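Local coordinates for protein RNA-dependent RNA Polymerase (Bombyx mori cytoplasmic polyhedrosis virus, PDB 6TZ0) that catalyses RNA-templated RNA synthesis and probably serves both transcription and replication of the double-stranded RNA genome, at residues A553-N558 and T646-L651; S616-S621 and T636-R641; L837-G842 and R873-V878; G868-R873 and I1186-T1191. All blocks are in the same frame, centred on the assembly; numbering follows the deposited sequence.

Contact 1 (A553-N558 and T646-L651)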
# COMPACT_ATOMS: atom_id res chain seq x y z
N ALA A 553 -7.15 -11.28 -5.36
CA ALA A 553 -7.91 -12.44 -4.92
C ALA A 553 -7.68 -13.65 -5.81
O ALA A 553 -8.03 -14.77 -5.41
CB ALA A 553 -9.40 -12.11 -4.89
N SER A 554 -7.09 -13.47 -6.99
CA SER A 554 -6.89 -14.57 -7.92
C SER A 554 -5.56 -15.27 -7.75
O SER A 554 -5.43 -16.43 -8.16
CB SER A 554 -7.01 -14.06 -9.36
OG SER A 554 -8.30 -13.57 -9.64
N VAL A 555 -4.56 -14.60 -7.18
CA VAL A 555 -3.24 -15.20 -6.98
C VAL A 555 -3.35 -16.24 -5.87
O VAL A 555 -3.52 -15.89 -4.70
CB VAL A 555 -2.19 -14.13 -6.65
CG1 VAL A 555 -0.85 -14.77 -6.34
CG2 VAL A 555 -2.05 -13.17 -7.81
N THR A 556 -3.23 -17.51 -6.23
CA THR A 556 -3.29 -18.58 -5.25
C THR A 556 -1.92 -18.76 -4.61
O THR A 556 -1.01 -17.94 -4.77
CB THR A 556 -3.79 -19.87 -5.90
OG1 THR A 556 -2.84 -20.31 -6.87
CG2 THR A 556 -5.10 -19.62 -6.61
N THR A 557 -1.74 -19.85 -3.87
CA THR A 557 -0.44 -20.12 -3.26
C THR A 557 0.54 -20.63 -4.31
O THR A 557 1.73 -20.24 -4.32
CB THR A 557 -0.63 -21.14 -2.14
OG1 THR A 557 -1.76 -20.75 -1.35
CG2 THR A 557 0.56 -21.14 -1.23
N ASN A 558 0.05 -21.46 -5.22
CA ASN A 558 0.87 -21.96 -6.32
C ASN A 558 1.23 -20.86 -7.30
O ASN A 558 2.28 -20.93 -7.95
CB ASN A 558 0.13 -23.09 -7.03
CG ASN A 558 -0.02 -24.31 -6.16
OD1 ASN A 558 0.88 -24.67 -5.43
ND2 ASN A 558 -1.17 -24.96 -6.26
N THR A 646 5.58 -5.16 -7.25
CA THR A 646 6.64 -5.83 -8.00
C THR A 646 6.28 -7.26 -8.34
O THR A 646 6.69 -7.73 -9.40
CB THR A 646 7.95 -5.81 -7.22
OG1 THR A 646 7.81 -6.57 -6.02
CG2 THR A 646 8.34 -4.40 -6.86
N HIS A 647 5.53 -7.94 -7.47
CA HIS A 647 5.10 -9.30 -7.75
C HIS A 647 4.25 -9.38 -9.01
O HIS A 647 4.56 -10.16 -9.92
CB HIS A 647 4.33 -9.87 -6.56
CG HIS A 647 3.82 -11.26 -6.79
ND1 HIS A 647 2.61 -11.52 -7.39
CD2 HIS A 647 4.36 -12.46 -6.49
CE1 HIS A 647 2.43 -12.83 -7.45
NE2 HIS A 647 3.47 -13.42 -6.92
N HIS A 648 3.20 -8.57 -9.07
CA HIS A 648 2.30 -8.61 -10.22
C HIS A 648 2.99 -8.10 -11.48
O HIS A 648 2.78 -8.66 -12.56
CB HIS A 648 1.04 -7.81 -9.94
CG HIS A 648 0.29 -8.27 -8.73
ND1 HIS A 648 -0.30 -9.51 -8.65
CD2 HIS A 648 -0.01 -7.64 -7.57
CE1 HIS A 648 -0.91 -9.64 -7.48
NE2 HIS A 648 -0.75 -8.52 -6.81
N THR A 649 3.87 -7.10 -11.34
CA THR A 649 4.60 -6.58 -12.50
C THR A 649 5.54 -7.63 -13.08
O THR A 649 5.54 -7.87 -14.30
CB THR A 649 5.37 -5.34 -12.10
OG1 THR A 649 4.47 -4.37 -11.56
CG2 THR A 649 6.06 -4.75 -13.30
N VAL A 650 6.34 -8.27 -12.22
CA VAL A 650 7.29 -9.29 -12.66
C VAL A 650 6.56 -10.49 -13.26
O VAL A 650 6.94 -10.97 -14.33
CB VAL A 650 8.20 -9.70 -11.49
CG1 VAL A 650 8.95 -10.97 -11.79
CG2 VAL A 650 9.22 -8.61 -11.22
N LEU A 651 5.48 -10.93 -12.61
CA LEU A 651 4.76 -12.11 -13.09
C LEU A 651 4.09 -11.86 -14.43
O LEU A 651 4.12 -12.72 -15.32
CB LEU A 651 3.74 -12.54 -12.03
CG LEU A 651 2.93 -13.82 -12.18
CD1 LEU A 651 2.76 -14.43 -10.83
CD2 LEU A 651 1.56 -13.55 -12.75
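V555 forks against two consecutive histidines of helix 644-665, one methyl to each imidazole. Its CG1 lies 4.0 Å from H647 CE1, meeting that ring obliquely. The other branch, CG2, comes to the edge of the second imidazole, near its plane, and stands 3.7 Å from H648 CE1. The two rings leave the helix differently: H647 has CG anti to its backbone N (chi1 178°), whereas in H648 CG is anti to the carbonyl carbon (chi1 -58°). The differing torsions bring the two imidazoles against each other, H647 ND1 over the rim of one H648 face and H648 ND1 at the edge of the H647 ring.

The valine occupies the short loop linking helix 551-554 to helix 557-573, where T556 takes the N-cap position, its OG1 hydrogen-bonded to T559 OG1. The site lies in what is, by its fold, the polymerase palm. The loop follows D552, which binds UTP, and the long helix carrying the histidines probably corresponds to motif B of viral RNA polymerases. Y563 meets H647 edge-to-face.

The division of chemistry is instructive. Valine touches the carbon CE1 of both imidazoles, while NE2 of H648 faces the UTP-binding D552, to whose OD1 it makes only a weak hydrogen bond. The apolar packing thus probably helps to set the rotation of a second-shell ring behind D552.

Contact 2 (S616-S621 and T636-R641)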
# COMPACT_ATOMS: atom_id res chain seq x y z
N SER A 616 3.89 -19.28 4.71
CA SER A 616 3.06 -18.29 4.04
C SER A 616 1.66 -18.32 4.62
O SER A 616 0.99 -19.36 4.60
CB SER A 616 3.01 -18.55 2.53
OG SER A 616 2.37 -19.79 2.27
N GLN A 617 1.21 -17.18 5.14
CA GLN A 617 -0.14 -17.04 5.66
C GLN A 617 -0.65 -15.67 5.27
O GLN A 617 -0.09 -14.65 5.69
CB GLN A 617 -0.16 -17.20 7.18
CG GLN A 617 -1.55 -17.29 7.74
CD GLN A 617 -2.20 -18.61 7.40
OE1 GLN A 617 -1.61 -19.66 7.57
NE2 GLN A 617 -3.42 -18.55 6.90
N THR A 618 -1.72 -15.64 4.48
CA THR A 618 -2.23 -14.40 3.91
C THR A 618 -3.37 -13.80 4.71
O THR A 618 -3.48 -12.57 4.79
CB THR A 618 -2.69 -14.67 2.47
OG1 THR A 618 -1.61 -15.27 1.73
CG2 THR A 618 -3.08 -13.40 1.75
N SER A 619 -4.15 -14.64 5.41
CA SER A 619 -5.50 -14.32 5.88
C SER A 619 -5.53 -13.15 6.84
O SER A 619 -4.96 -13.21 7.94
CB SER A 619 -6.10 -15.55 6.55
OG SER A 619 -6.25 -16.60 5.63
N THR A 620 -6.19 -12.08 6.42
CA THR A 620 -6.35 -10.90 7.25
C THR A 620 -7.45 -11.11 8.28
O THR A 620 -8.45 -11.79 8.03
CB THR A 620 -6.69 -9.69 6.39
OG1 THR A 620 -7.90 -9.94 5.67
CG2 THR A 620 -5.58 -9.43 5.40
N SER A 621 -7.25 -10.52 9.44
CA SER A 621 -8.20 -10.60 10.54
C SER A 621 -8.76 -9.21 10.80
O SER A 621 -8.00 -8.26 11.01
CB SER A 621 -7.53 -11.15 11.80
OG SER A 621 -8.44 -11.20 12.87
N THR A 636 -5.21 -15.17 -0.92
CA THR A 636 -5.35 -13.85 -1.50
C THR A 636 -3.91 -13.33 -1.65
O THR A 636 -2.96 -14.09 -1.51
CB THR A 636 -6.26 -13.01 -0.59
OG1 THR A 636 -7.35 -13.84 -0.17
CG2 THR A 636 -6.90 -11.84 -1.32
N TYR A 637 -3.74 -12.05 -1.97
CA TYR A 637 -2.44 -11.45 -1.86
C TYR A 637 -2.58 -10.22 -0.97
O TYR A 637 -3.50 -9.41 -1.19
CB TYR A 637 -1.88 -11.06 -3.22
CG TYR A 637 -0.39 -10.86 -3.18
CD1 TYR A 637 0.47 -11.95 -3.16
CD2 TYR A 637 0.16 -9.59 -3.10
CE1 TYR A 637 1.82 -11.77 -3.10
CE2 TYR A 637 1.52 -9.41 -3.04
CZ TYR A 637 2.34 -10.50 -3.04
OH TYR A 637 3.70 -10.33 -2.98
N PRO A 638 -1.71 -10.04 0.04
CA PRO A 638 -2.04 -9.11 1.14
C PRO A 638 -2.07 -7.65 0.75
O PRO A 638 -2.86 -6.89 1.32
CB PRO A 638 -0.93 -9.40 2.16
CG PRO A 638 -0.44 -10.77 1.83
CD PRO A 638 -0.53 -10.87 0.35
N SER A 639 -1.18 -7.23 -0.16
CA SER A 639 -1.17 -5.92 -0.82
C SER A 639 -0.86 -4.74 0.10
O SER A 639 -0.80 -3.60 -0.37
CB SER A 639 -2.49 -5.68 -1.58
OG SER A 639 -2.47 -4.43 -2.24
N GLY A 640 -0.65 -4.99 1.38
CA GLY A 640 -0.07 -4.01 2.28
C GLY A 640 1.34 -4.44 2.59
O GLY A 640 1.88 -4.19 3.67
N ARG A 641 1.92 -5.11 1.62
CA ARG A 641 3.17 -5.83 1.74
C ARG A 641 4.26 -5.07 0.99
O ARG A 641 3.99 -4.11 0.27
CB ARG A 641 2.95 -7.24 1.17
CG ARG A 641 3.89 -8.31 1.57
CD ARG A 641 3.40 -9.61 1.00
NE ARG A 641 4.32 -10.70 1.26
CZ ARG A 641 4.13 -11.94 0.83
NH1 ARG A 641 5.01 -12.88 1.12
NH2 ARG A 641 3.05 -12.24 0.12
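T636 and P638 receive one methyl group from across the contact, CG2 of T618. The carbonyl of T636 is met first, its O lying 3.3 Å from T618 CG2, and T636 CB is 4.0 Å from the same methyl. That methyl is directed here because CG2 is anti to the T618 backbone N, the arrangement given by chi1 of -54°. The hydroxyl branch serves another partner, as OG1 hydrogen-bonds to E634 OE2. T636 likewise turns its polar branch outward from the contact, with OG1 bonded to V357 O.

At Y637 it is the backbone that takes part, its N 4.0 Å from T618 CG2. The side chain heads away from segment 616-621 to the neighbouring helix, where its ring stacks on H647 and meets H648 edge-to-face. P638 then closes on the methyl from the other end of this short run, with CG 3.7 Å and CD 3.9 Å from T618 CG2. Its CD also covers one face of the Y637 ring near the rim, so the proline packs on both the threonine and the tyrosine.

This loop, with helix 644-665 following it, resembles motif B of the polymerase palm, a Ser-Gly pair at its bend. S639 makes that bend with a positive phi of 68°, and G640 N forms a weak hydrogen bond with S490 OG, which is also bonded to P638 O. R641 stretches out on an extended chain, and its NH1 makes a salt bridge with E612 OE2.

Contact 3 (L837-G842 and R873-V878); sequences LFMPRG and RLLYDV
M839 and L874 mark the closest backbone approach, 8.4 Å between their CA atoms, where an irregular loop passes the short helix 873-878. From M839 itself the loop reverses in a type II beta turn that ends at G842, closed by a hydrogen bond of 3.1 Å from G842 N to M839 O. R841 takes the positive phi of 61° expected at the third position of such a turn.

Two apolar pairs bridge the gap. F838 offers CB, 4.2 Å from L874 CD2, while its ring leads away and lays one face over CB of L837. M839 bends at chi2 (-69°) and again at chi3, which brings its thioether end round to the helix. There CE lies 3.8 Å and SD 4.0 Å from L875 CD2, the two side chains meeting at about a right angle.

L906 of helix 902-911 touches both M839 and L875, and F782 of helix 774-786 packs on F838. Helix 873-878 belongs to the C-terminal region, probably the bracelet of reoviral polymerases.

Methyl, methylene and sulfur surfaces alone meet here, so the loop and helix are held by buried apolar packing rather than by directional bonds.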
# COMPACT_ATOMS: atom_id res chain seq x y z
N LEU A 837 -8.84 35.93 -0.97
CA LEU A 837 -8.75 34.85 -1.95
C LEU A 837 -7.64 35.05 -2.97
O LEU A 837 -7.21 34.08 -3.59
CB LEU A 837 -10.08 34.70 -2.70
CG LEU A 837 -11.28 34.17 -1.93
CD1 LEU A 837 -12.53 34.26 -2.77
CD2 LEU A 837 -11.02 32.74 -1.54
N PHE A 838 -7.14 36.27 -3.14
CA PHE A 838 -6.27 36.56 -4.26
C PHE A 838 -4.88 37.00 -3.82
O PHE A 838 -4.19 37.69 -4.57
CB PHE A 838 -6.91 37.64 -5.14
CG PHE A 838 -8.35 37.36 -5.45
CD1 PHE A 838 -8.71 36.36 -6.32
CD2 PHE A 838 -9.35 38.13 -4.87
CE1 PHE A 838 -10.04 36.11 -6.60
CE2 PHE A 838 -10.67 37.89 -5.15
CZ PHE A 838 -11.02 36.88 -6.02
N MET A 839 -4.46 36.61 -2.63
CA MET A 839 -3.28 37.20 -2.02
C MET A 839 -2.13 36.21 -1.89
O MET A 839 -2.34 34.99 -1.90
CB MET A 839 -3.64 37.77 -0.64
CG MET A 839 -4.36 39.10 -0.72
SD MET A 839 -3.30 40.44 -1.30
CE MET A 839 -3.77 40.64 -3.02
N PRO A 840 -0.89 36.71 -1.83
CA PRO A 840 0.23 35.84 -1.45
C PRO A 840 0.06 35.33 -0.04
O PRO A 840 -0.22 36.11 0.89
CB PRO A 840 1.44 36.77 -1.57
CG PRO A 840 1.02 37.82 -2.49
CD PRO A 840 -0.43 38.04 -2.25
N ARG A 841 0.17 34.01 0.11
CA ARG A 841 -0.10 33.23 1.32
C ARG A 841 -1.54 33.34 1.79
O ARG A 841 -1.85 32.95 2.92
CB ARG A 841 0.86 33.59 2.47
CG ARG A 841 2.31 33.28 2.17
CD ARG A 841 3.21 33.77 3.28
NE ARG A 841 2.96 33.09 4.54
CZ ARG A 841 3.52 31.95 4.90
NH1 ARG A 841 3.23 31.41 6.08
NH2 ARG A 841 4.38 31.35 4.09
N GLY A 842 -2.44 33.83 0.94
CA GLY A 842 -3.85 33.86 1.25
C GLY A 842 -4.56 32.76 0.51
O GLY A 842 -4.35 31.58 0.79
N ARG A 873 1.87 41.05 -7.49
CA ARG A 873 1.83 42.03 -8.57
C ARG A 873 0.42 42.58 -8.81
O ARG A 873 0.28 43.63 -9.44
CB ARG A 873 2.39 41.37 -9.84
CG ARG A 873 2.70 42.30 -10.99
CD ARG A 873 3.31 41.54 -12.15
NE ARG A 873 3.56 42.41 -13.28
CZ ARG A 873 2.69 42.62 -14.27
NH1 ARG A 873 1.52 42.01 -14.26
NH2 ARG A 873 3.00 43.43 -15.26
N LEU A 874 -0.62 41.92 -8.30
CA LEU A 874 -1.97 42.45 -8.43
C LEU A 874 -2.16 43.71 -7.60
O LEU A 874 -2.95 44.59 -7.99
CB LEU A 874 -2.98 41.38 -8.02
CG LEU A 874 -4.46 41.69 -8.27
CD1 LEU A 874 -4.72 41.81 -9.76
CD2 LEU A 874 -5.34 40.62 -7.65
N LEU A 875 -1.43 43.84 -6.49
CA LEU A 875 -1.45 45.05 -5.68
C LEU A 875 -0.98 46.26 -6.47
O LEU A 875 -1.48 47.37 -6.27
CB LEU A 875 -0.57 44.89 -4.45
CG LEU A 875 -0.85 43.81 -3.41
CD1 LEU A 875 0.27 43.79 -2.39
CD2 LEU A 875 -2.18 44.04 -2.74
N TYR A 876 -0.01 46.06 -7.35
CA TYR A 876 0.52 47.13 -8.18
C TYR A 876 -0.26 47.31 -9.47
O TYR A 876 -0.33 48.42 -9.99
CB TYR A 876 1.99 46.85 -8.48
CG TYR A 876 2.87 46.90 -7.26
CD1 TYR A 876 3.39 48.10 -6.81
CD2 TYR A 876 3.14 45.75 -6.53
CE1 TYR A 876 4.19 48.15 -5.69
CE2 TYR A 876 3.93 45.79 -5.40
CZ TYR A 876 4.45 47.00 -4.99
OH TYR A 876 5.24 47.06 -3.87
N ASP A 877 -0.85 46.23 -9.97
CA ASP A 877 -1.69 46.31 -11.16
C ASP A 877 -2.96 47.10 -10.88
O ASP A 877 -3.44 47.84 -11.74
CB ASP A 877 -2.02 44.90 -11.66
CG ASP A 877 -2.55 44.89 -13.08
OD1 ASP A 877 -2.60 45.95 -13.73
OD2 ASP A 877 -2.94 43.80 -13.55
N VAL A 878 -3.53 46.95 -9.67
CA VAL A 878 -4.68 47.76 -9.30
C VAL A 878 -4.28 49.23 -9.13
O VAL A 878 -5.05 50.14 -9.45
CB VAL A 878 -5.34 47.17 -8.04
CG1 VAL A 878 -6.44 48.05 -7.49
CG2 VAL A 878 -5.94 45.82 -8.36

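Contact 4 (G868-R873 and I1186-T1191)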
# COMPACT_ATOMS: atom_id res chain seq x y z
N GLY A 868 2.20 31.76 -5.88
CA GLY A 868 3.37 32.10 -5.11
C GLY A 868 3.50 33.60 -4.95
O GLY A 868 2.51 34.29 -4.75
N ALA A 869 4.73 34.11 -5.06
CA ALA A 869 4.97 35.53 -4.89
C ALA A 869 4.52 36.36 -6.08
O ALA A 869 4.53 37.59 -5.99
CB ALA A 869 6.46 35.78 -4.62
N TYR A 870 4.13 35.73 -7.19
CA TYR A 870 3.67 36.47 -8.35
C TYR A 870 2.28 37.06 -8.15
O TYR A 870 1.88 37.97 -8.89
CB TYR A 870 3.71 35.55 -9.58
CG TYR A 870 3.36 36.22 -10.89
CD1 TYR A 870 4.18 37.19 -11.44
CD2 TYR A 870 2.21 35.86 -11.59
CE1 TYR A 870 3.86 37.80 -12.63
CE2 TYR A 870 1.89 36.46 -12.79
CZ TYR A 870 2.72 37.43 -13.30
OH TYR A 870 2.41 38.04 -14.50
N LYS A 871 1.54 36.61 -7.13
CA LYS A 871 0.24 37.19 -6.83
C LYS A 871 0.34 38.58 -6.19
O LYS A 871 -0.67 39.29 -6.11
CB LYS A 871 -0.54 36.25 -5.91
CG LYS A 871 -0.88 34.92 -6.54
CD LYS A 871 -1.83 35.11 -7.70
CE LYS A 871 -3.20 35.52 -7.21
NZ LYS A 871 -4.17 35.64 -8.34
N ARG A 872 1.53 38.98 -5.75
CA ARG A 872 1.71 40.31 -5.16
C ARG A 872 1.68 41.41 -6.22
O ARG A 872 1.41 42.57 -5.90
CB ARG A 872 3.03 40.33 -4.37
CG ARG A 872 3.26 41.57 -3.54
CD ARG A 872 4.46 41.48 -2.64
NE ARG A 872 4.70 42.78 -2.01
CZ ARG A 872 4.11 43.19 -0.89
NH1 ARG A 872 4.40 44.39 -0.40
NH2 ARG A 872 3.25 42.41 -0.25
N ARG A 873 1.87 41.05 -7.49
CA ARG A 873 1.83 42.03 -8.57
C ARG A 873 0.42 42.58 -8.81
O ARG A 873 0.28 43.63 -9.44
CB ARG A 873 2.39 41.37 -9.84
CG ARG A 873 2.70 42.30 -10.99
CD ARG A 873 3.31 41.54 -12.15
NE ARG A 873 3.56 42.41 -13.28
CZ ARG A 873 2.69 42.62 -14.27
NH1 ARG A 873 1.52 42.01 -14.26
NH2 ARG A 873 3.00 43.43 -15.26
N ILE A 1186 2.07 36.21 -20.65
CA ILE A 1186 1.33 35.61 -21.76
C ILE A 1186 0.44 34.47 -21.27
O ILE A 1186 -0.71 34.35 -21.69
CB ILE A 1186 2.30 35.18 -22.87
CG1 ILE A 1186 2.85 36.43 -23.55
CG2 ILE A 1186 1.62 34.33 -23.91
CD1 ILE A 1186 4.05 36.19 -24.40
N LEU A 1187 0.93 33.66 -20.32
CA LEU A 1187 0.05 32.64 -19.73
C LEU A 1187 -1.05 33.24 -18.87
O LEU A 1187 -2.13 32.65 -18.76
CB LEU A 1187 0.84 31.65 -18.88
CG LEU A 1187 1.74 30.59 -19.50
CD1 LEU A 1187 2.43 29.87 -18.38
CD2 LEU A 1187 0.92 29.63 -20.32
N ARG A 1188 -0.81 34.39 -18.26
CA ARG A 1188 -1.78 34.97 -17.34
C ARG A 1188 -2.99 35.55 -18.07
O ARG A 1188 -4.08 35.62 -17.50
CB ARG A 1188 -1.07 36.01 -16.47
CG ARG A 1188 -1.86 36.71 -15.38
CD ARG A 1188 -2.26 38.10 -15.81
NE ARG A 1188 -2.91 38.86 -14.74
CZ ARG A 1188 -2.27 39.62 -13.87
NH1 ARG A 1188 -0.95 39.75 -13.94
NH2 ARG A 1188 -2.94 40.28 -12.94
N SER A 1189 -2.84 35.93 -19.33
CA SER A 1189 -3.85 36.71 -20.04
C SER A 1189 -4.12 36.15 -21.42
O SER A 1189 -4.07 36.86 -22.42
CB SER A 1189 -3.42 38.17 -20.14
OG SER A 1189 -2.26 38.29 -20.93
N ILE A 1190 -4.41 34.85 -21.50
CA ILE A 1190 -4.66 34.23 -22.80
C ILE A 1190 -6.04 34.61 -23.32
O ILE A 1190 -6.30 34.58 -24.53
CB ILE A 1190 -4.48 32.71 -22.71
CG1 ILE A 1190 -3.21 32.41 -21.95
CG2 ILE A 1190 -4.31 32.08 -24.08
CD1 ILE A 1190 -2.98 30.98 -21.70
N THR A 1191 -6.94 34.99 -22.41
CA THR A 1191 -8.34 35.20 -22.77
C THR A 1191 -8.53 36.44 -23.64
O THR A 1191 -9.46 36.49 -24.46
CB THR A 1191 -9.19 35.31 -21.52
OG1 THR A 1191 -8.76 36.44 -20.75
CG2 THR A 1191 -9.03 34.07 -20.68
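Y870 and R873 both point to R1188, joining a 3-10 turn at 869-871 to the C-terminal end of helix 1174-1188 in the part of the chain that probably forms the C-terminal bracelet, as in related reoviral enzymes. The segment begins at G868, the end of a short strand, and passes into a turn whose backbone bonds are weak. Y870 is the first to reach across. With CG anti to the backbone N (chi1 -176°), its phenol extends to put OH 3.8 Å from R1188 NH1, at the edge of that guanidinium and near its plane. Ring and guanidinium are inclined by 73°, and the approach is packing rather than a hydrogen bond.

K871 starts out in the other direction, but its NZ makes a salt bridge with E861 OE1. The second oxygen of that carboxylate, OE2, takes R1188 NH2 in another salt bridge, so E861 lies between two cations whose nitrogens, K871 NZ and R1188 NH2, are 6.6 Å apart. R872 turns elsewhere, its NE paired with D1017 OD2.

R873 completes the approach on an extended chain. Its guanidinium makes a cation-pi contact with Y1022 and gives NH2 to that residue's carbonyl O. The proximity of two arginines is probably eased by E861 on the R1188 side. R1188 NH1 comes to the edge of the R873 guanidinium, near its plane, 3.4 Å from R873 NH1.

How the contacts relate
The four contacts fall into two touching pairs on opposite sides of the chain's centre, the centres of contacts 1 and 3 being about 53 Å apart. Contacts 1 and 2 belong to the polymerase domain beside the nucleotide site, joined where A553 of contact 1 packs on T636 of contact 2. Contacts 3 and 4 share R873 and lie far from the annotated sites; P840 packs on R872, and D877 forms a weak, long ion pair with R1188. Contact 2 is partly buried, the other three buried. Contact 1 sets methyls against imidazoles, contact 2 a single methyl against backbone and proline, and contact 3 is aliphatic and thioether, whereas contact 4 gathers charged side chains whose strong partners lie outside its segments.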